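SAM-dependent methyltransferase (Exiguobacterium sibiricum 255-15, PDB 3D2L) probably transfers a methyl group from S-adenosylmethionine to an acceptor substrate that has not been identified. Local coordinates at residues A25-Q30 / T101-S106; L50-Y55 / R79-W84. All coordinates share one frame; numbering follows the deposited sequence. Where two conformers were deposited one is given.

Interaction 1: residues A25-Q30 / T101-S106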
loop_
_atom_site.group_PDB
_atom_site.type_symbol
_atom_site.label_atom_id
_atom_site.label_comp_id
_atom_site.label_asym_id
_atom_site.label_seq_id
_atom_site.Cartn_x
_atom_site.Cartn_y
_atom_site.Cartn_z
ATOM N N ALA A 25 11.046 -7.650 4.543
ATOM C CA ALA A 25 11.472 -8.826 5.300
ATOM C C ALA A 25 10.302 -9.798 5.465
ATOM O O ALA A 25 10.479 -11.009 5.410
ATOM C CB ALA A 25 12.098 -8.427 6.667
ATOM N N TRP A 26 9.094 -9.252 5.596
ATOM C CA TRP A 26 7.866 -10.055 5.719
ATOM C C TRP A 26 7.521 -10.775 4.412
ATOM O O TRP A 26 7.205 -11.959 4.412
ATOM C CB TRP A 26 6.709 -9.153 6.185
ATOM C CG TRP A 26 5.352 -9.793 6.122
ATOM C CD1 TRP A 26 4.939 -10.871 6.809
ATOM C CD2 TRP A 26 4.235 -9.357 5.351
ATOM N NE1 TRP A 26 3.652 -11.171 6.490
ATOM C CE2 TRP A 26 3.184 -10.260 5.599
ATOM C CE3 TRP A 26 4.022 -8.307 4.461
ATOM C CZ2 TRP A 26 1.916 -10.125 5.028
ATOM C CZ3 TRP A 26 2.747 -8.175 3.872
ATOM C CH2 TRP A 26 1.713 -9.086 4.175
ATOM N N VAL A 27 7.617 -10.069 3.294
ATOM C CA VAL A 27 7.355 -10.667 1.992
ATOM C C VAL A 27 8.347 -11.838 1.814
ATOM O O VAL A 27 7.958 -12.912 1.378
ATOM C CB VAL A 27 7.426 -9.629 0.821
ATOM C CG1 VAL A 27 7.274 -10.328 -0.575
ATOM C CG2 VAL A 27 6.353 -8.485 0.988
ATOM N N LEU A 28 9.615 -11.623 2.174
ATOM C CA LEU A 28 10.660 -12.664 2.067
ATOM C C LEU A 28 10.318 -13.950 2.852
ATOM O O LEU A 28 10.763 -15.044 2.483
ATOM C CB LEU A 28 12.001 -12.077 2.473
ATOM C CG LEU A 28 12.599 -11.151 1.417
ATOM C CD1 LEU A 28 13.730 -10.366 1.970
ATOM C CD2 LEU A 28 13.046 -11.957 0.191
ATOM N N GLU A 29 9.523 -13.823 3.919
ATOM C CA GLU A 29 9.073 -14.983 4.691
ATOM C C GLU A 29 7.984 -15.773 4.006
ATOM O O GLU A 29 7.772 -16.935 4.351
ATOM C CB GLU A 29 8.517 -14.551 6.048
ATOM C CG GLU A 29 9.502 -13.799 6.902
ATOM C CD GLU A 29 8.888 -13.325 8.231
ATOM O OE1 GLU A 29 7.633 -13.174 8.320
ATOM O OE2 GLU A 29 9.686 -13.095 9.170
ATOM N N GLN A 30 7.272 -15.147 3.065
ATOM C CA GLN A 30 6.153 -15.773 2.380
ATOM C C GLN A 30 6.364 -16.135 0.934
ATOM O O GLN A 30 5.682 -17.033 0.458
ATOM C CB GLN A 30 4.907 -14.852 2.394
ATOM C CG GLN A 30 4.623 -14.206 3.695
ATOM C CD GLN A 30 4.476 -15.180 4.822
ATOM O OE1 GLN A 30 4.065 -16.328 4.627
ATOM N NE2 GLN A 30 4.812 -14.727 6.028
ATOM N N THR A 101 1.484 -8.207 -4.120
ATOM C CA THR A 101 1.629 -7.508 -2.873
ATOM C C THR A 101 0.865 -6.188 -2.922
ATOM O O THR A 101 0.932 -5.436 -3.898
ATOM C CB THR A 101 3.128 -7.262 -2.475
ATOM O OG1 THR A 101 3.829 -6.598 -3.550
ATOM C CG2 THR A 101 3.799 -8.603 -2.175
ATOM N N ILE A 102 0.173 -5.891 -1.830
ATOM C CA ILE A 102 -0.577 -4.640 -1.710
ATOM C C ILE A 102 -0.222 -4.117 -0.342
ATOM O O ILE A 102 -0.863 -4.408 0.663
ATOM C CB ILE A 102 -2.098 -4.821 -1.851
ATOM C CG1 ILE A 102 -2.441 -5.785 -2.974
ATOM C CG2 ILE A 102 -2.732 -3.478 -2.069
ATOM C CD1 ILE A 102 -3.955 -5.869 -3.228
ATOM N N LEU A 103 0.817 -3.307 -0.328
ATOM C CA LEU A 103 1.473 -2.926 0.898
ATOM C C LEU A 103 1.193 -1.546 1.423
ATOM O O LEU A 103 0.709 -0.668 0.708
ATOM C CB LEU A 103 2.994 -3.078 0.690
ATOM C CG LEU A 103 3.524 -4.408 0.182
ATOM C CD1 LEU A 103 5.061 -4.288 0.004
ATOM C CD2 LEU A 103 3.173 -5.542 1.117
ATOM N N CYS A 104 1.488 -1.397 2.722
ATOM C CA CYS A 104 1.393 -0.128 3.439
ATOM C C CYS A 104 0.004 0.497 3.377
ATOM O O CYS A 104 -0.148 1.657 3.051
ATOM C CB CYS A 104 2.434 0.831 2.912
ATOM S SG CYS A 104 4.120 0.065 2.902
ATOM N N ASP A 105 -1.000 -0.295 3.733
ATOM C CA ASP A 105 -2.399 0.144 3.772
ATOM C C ASP A 105 -2.952 0.728 2.469
ATOM O O ASP A 105 -3.991 1.418 2.456
ATOM C CB ASP A 105 -2.729 1.032 5.005
ATOM C CG ASP A 105 -1.845 2.279 5.126
ATOM O OD1 ASP A 105 -0.759 2.157 5.707
ATOM O OD2 ASP A 105 -2.250 3.376 4.689
ATOM N N SER A 106 -2.304 0.398 1.351
ATOM C CA SER A 106 -2.778 0.823 0.047
ATOM C C SER A 106 -4.184 0.285 -0.245
ATOM O O SER A 106 -5.002 0.942 -0.918
ATOM C CB SER A 106 -1.833 0.319 -1.022
ATOM O OG SER A 106 -2.211 0.874 -2.251
#
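W26 and V27 of helix 20-30 meet T101 of strand 97-102 and L103 just beyond it through carbon alone. The closest approach is between W26 CZ3 and L103 CD2, at 3.8 Å. The methyl lies in the plane of the indole and touches its edge, not a face. W26 and L103 lie alongside each other, pointing in opposite senses. With CG anti to the backbone N (chi1 170°), the indole swings out and brings CZ3, on its six-membered ring, to the L103 methyl.

V27 sits one residue on and points at T101. The side chains of V27 and T101 are roughly perpendicular. V27 CG2 lies 4.1 Å from T101 CG2, and V27 CG1 is 4.2 Å from the same methyl. V27 CG2 also comes within 4.3 Å of L103 CD2, so this one methyl touches both T101 and L103.

The hydroxyl of T101 takes no part in this packing. T101 OG1 hydrogen-bonds D39 OD1 on the neighbouring strand 36-40, while CG2 is turned to the helix. L51 of helix 46-51 packs on V27, T101 and L103, and F237 meets the W26 ring edge-to-face. Beyond L103 the chain makes a type I' turn to S106, closed by a hydrogen bond from S106 N to L103 O at 3.3 Å. D136 accepts a hydrogen bond from C104 N, which ties this turn to strand 131-138.

All four touching residues are buried. The helix is therefore held on the sheet by apolar packing, and the one side-chain hydroxyl in the contact is satisfied within the sheet by D39.

Interaction 2: residues L50-Y55 / R79-W84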
loop_
_atom_site.group_PDB
_atom_site.type_symbol
_atom_site.label_atom_id
_atom_site.label_comp_id
_atom_site.label_asym_id
_atom_site.label_seq_id
_atom_site.Cartn_x
_atom_site.Cartn_y
_atom_site.Cartn_z
ATOM N N LEU A 50 12.961 -1.961 -3.321
ATOM C CA LEU A 50 13.574 -2.884 -2.357
ATOM C C LEU A 50 13.222 -4.322 -2.700
ATOM O O LEU A 50 14.064 -5.198 -2.621
ATOM C CB LEU A 50 13.191 -2.547 -0.902
ATOM C CG LEU A 50 13.737 -1.189 -0.476
ATOM C CD1 LEU A 50 13.212 -0.850 0.876
ATOM C CD2 LEU A 50 15.299 -1.162 -0.517
ATOM N N LEU A 51 11.967 -4.552 -3.078
ATOM C CA LEU A 51 11.524 -5.859 -3.551
ATOM C C LEU A 51 12.285 -6.290 -4.785
ATOM O O LEU A 51 12.654 -7.467 -4.915
ATOM C CB LEU A 51 10.020 -5.783 -3.868
ATOM C CG LEU A 51 9.109 -5.706 -2.630
ATOM C CD1 LEU A 51 7.648 -5.424 -3.005
ATOM C CD2 LEU A 51 9.226 -7.009 -1.846
ATOM N N ALA A 52 12.564 -5.345 -5.683
ATOM C CA ALA A 52 13.299 -5.656 -6.947
ATOM C C ALA A 52 14.702 -6.237 -6.682
ATOM O O ALA A 52 15.305 -6.877 -7.558
ATOM C CB ALA A 52 13.407 -4.428 -7.814
ATOM N N ASP A 53 15.210 -6.024 -5.474
ATOM C CA ASP A 53 16.484 -6.611 -5.098
ATOM C C ASP A 53 16.366 -8.102 -4.778
ATOM O O ASP A 53 17.366 -8.764 -4.625
ATOM C CB ASP A 53 17.109 -5.837 -3.945
ATOM C CG ASP A 53 17.480 -4.430 -4.345
ATOM O OD1 ASP A 53 17.628 -4.159 -5.556
ATOM O OD2 ASP A 53 17.646 -3.590 -3.451
ATOM N N HIS A 54 15.152 -8.647 -4.719
ATOM C CA HIS A 54 14.970 -10.056 -4.386
ATOM C C HIS A 54 14.080 -10.823 -5.326
ATOM O O HIS A 54 14.115 -12.054 -5.328
ATOM C CB HIS A 54 14.373 -10.166 -2.973
ATOM C CG HIS A 54 15.168 -9.429 -1.943
ATOM N ND1 HIS A 54 16.299 -9.962 -1.357
ATOM C CD2 HIS A 54 15.022 -8.189 -1.425
ATOM C CE1 HIS A 54 16.805 -9.082 -0.512
ATOM N NE2 HIS A 54 16.061 -7.993 -0.544
ATOM N N TYR A 55 13.314 -10.088 -6.125
ATOM C CA TYR A 55 12.265 -10.647 -6.966
ATOM C C TYR A 55 12.251 -9.971 -8.336
ATOM O O TYR A 55 12.835 -8.901 -8.507
ATOM C CB TYR A 55 10.919 -10.339 -6.308
ATOM C CG TYR A 55 10.707 -10.902 -4.935
ATOM C CD1 TYR A 55 10.416 -12.257 -4.769
ATOM C CD2 TYR A 55 10.740 -10.083 -3.786
ATOM C CE1 TYR A 55 10.250 -12.806 -3.522
ATOM C CE2 TYR A 55 10.519 -10.635 -2.524
ATOM C CZ TYR A 55 10.262 -12.000 -2.407
ATOM O OH TYR A 55 10.041 -12.591 -1.181
ATOM N N ARG A 79 18.034 -0.493 -11.522
ATOM C CA ARG A 79 17.104 -1.586 -11.314
ATOM C C ARG A 79 16.158 -1.688 -12.488
ATOM O O ARG A 79 15.786 -0.663 -13.073
ATOM C CB ARG A 79 16.304 -1.348 -10.030
ATOM C CG ARG A 79 17.180 -1.475 -8.794
ATOM C CD ARG A 79 16.335 -1.279 -7.626
ATOM N NE ARG A 79 16.972 -1.484 -6.323
ATOM C CZ ARG A 79 17.281 -0.518 -5.465
ATOM N NH1 ARG A 79 17.193 0.769 -5.796
ATOM N NH2 ARG A 79 17.775 -0.846 -4.286
ATOM N N HIS A 80 15.771 -2.915 -12.851
ATOM C CA HIS A 80 14.756 -3.112 -13.889
ATOM C C HIS A 80 13.416 -3.403 -13.252
ATOM O O HIS A 80 13.194 -4.483 -12.688
ATOM C CB HIS A 80 15.101 -4.233 -14.898
ATOM C CG HIS A 80 14.066 -4.365 -15.978
ATOM N ND1 HIS A 80 12.993 -5.228 -15.880
ATOM C CD2 HIS A 80 13.883 -3.672 -17.129
ATOM C CE1 HIS A 80 12.226 -5.095 -16.944
ATOM N NE2 HIS A 80 12.742 -4.158 -17.718
ATOM N N VAL A 81 12.518 -2.434 -13.343
ATOM C CA VAL A 81 11.214 -2.559 -12.789
ATOM C C VAL A 81 10.202 -1.834 -13.680
ATOM O O VAL A 81 10.236 -0.624 -13.856
ATOM C CB VAL A 81 11.147 -2.015 -11.353
ATOM C CG1 VAL A 81 9.804 -2.264 -10.787
ATOM C CG2 VAL A 81 12.215 -2.691 -10.454
ATOM N N ASP A 82 9.297 -2.605 -14.228
ATOM C CA ASP A 82 8.224 -2.066 -15.056
ATOM C C ASP A 82 7.178 -1.476 -14.134
ATOM O O ASP A 82 6.745 -2.170 -13.256
ATOM C CB ASP A 82 7.558 -3.191 -15.831
ATOM C CG ASP A 82 8.385 -3.705 -16.967
ATOM O OD1 ASP A 82 9.016 -2.920 -17.696
ATOM O OD2 ASP A 82 8.384 -4.917 -17.155
ATOM N N PHE A 83 6.841 -0.194 -14.317
ATOM C CA PHE A 83 5.761 0.474 -13.634
ATOM C C PHE A 83 4.679 0.805 -14.692
ATOM O O PHE A 83 4.949 1.406 -15.775
ATOM C CB PHE A 83 6.258 1.745 -12.918
ATOM C CG PHE A 83 7.220 1.488 -11.758
ATOM C CD1 PHE A 83 6.746 1.127 -10.506
ATOM C CD2 PHE A 83 8.612 1.632 -11.929
ATOM C CE1 PHE A 83 7.597 0.923 -9.455
ATOM C CE2 PHE A 83 9.462 1.423 -10.910
ATOM C CZ PHE A 83 8.958 1.053 -9.638
ATOM N N TRP A 84 3.453 0.407 -14.400
ATOM C CA TRP A 84 2.339 0.632 -15.286
ATOM C C TRP A 84 1.204 1.290 -14.535
ATOM O O TRP A 84 1.060 1.051 -13.324
ATOM C CB TRP A 84 1.843 -0.686 -15.874
ATOM C CG TRP A 84 2.880 -1.480 -16.645
ATOM C CD1 TRP A 84 3.442 -2.667 -16.279
ATOM C CD2 TRP A 84 3.464 -1.137 -17.919
ATOM N NE1 TRP A 84 4.315 -3.093 -17.249
ATOM C CE2 TRP A 84 4.363 -2.163 -18.255
ATOM C CE3 TRP A 84 3.343 -0.035 -18.782
ATOM C CZ2 TRP A 84 5.121 -2.140 -19.430
ATOM C CZ3 TRP A 84 4.082 -0.016 -19.950
ATOM C CH2 TRP A 84 4.967 -1.063 -20.262
#
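R79 takes D53 side-on, through NE and NH2, with the carboxylate and guanidinium planes only 28° apart. Two nitrogens grip two oxygens in a bidentate salt bridge. R79 NE donates to D53 OD1 at 2.9 Å, and the bond is almost straight at 179°. R79 NH2 donates to D53 OD2, also at 2.9 Å, using the syn lone pair of that oxygen. D53 OD1 is met on its syn side too, but out of the carboxylate plane. The R79 chain runs extended from CG to NE, which carries the guanidinium edge to D53. R79 NH1 has a further partner in T77 OG1, so all three guanidinium nitrogens have a partner.

Beside the salt bridge, A52 CB presses on V81 CG2 at 3.4 Å, tighter than usual for two carbons. A52 CB also lies 4.3 Å from R79 CD. A methionine in place of R79 would probably leave the D53 carboxylate without its charged mate and T77 OG1 without this donor.

The contact joins segment 50-55, which leads from helix 46-51 toward strand 56-61, to the lead-in to edge strand 82-85. The sheet has the 3-2-1-4-5-7-6 order, with 235-242 antiparallel, of the Rossmann-like class I methyltransferase fold.

How the interactions relate
Interaction 1 is core packing, and interaction 2 lies at the surface, with centres about 14 Å apart. Both reach the same mixed sheet: 25-30 packs against the central strand 97-102, while 79-84 leads into the outermost strand 82-85. Their chemistry follows their place. The buried contact is apolar, whereas the outer one adds a charged pair to a small apolar patch. Interaction 2 is nested in the chain between the two segments of interaction 1. The two also touch directly. Y55 packs against V27 and L28, and L28 also meets H54, so segment 50-55 bridges the helix 20-30 layer and the sheet edge.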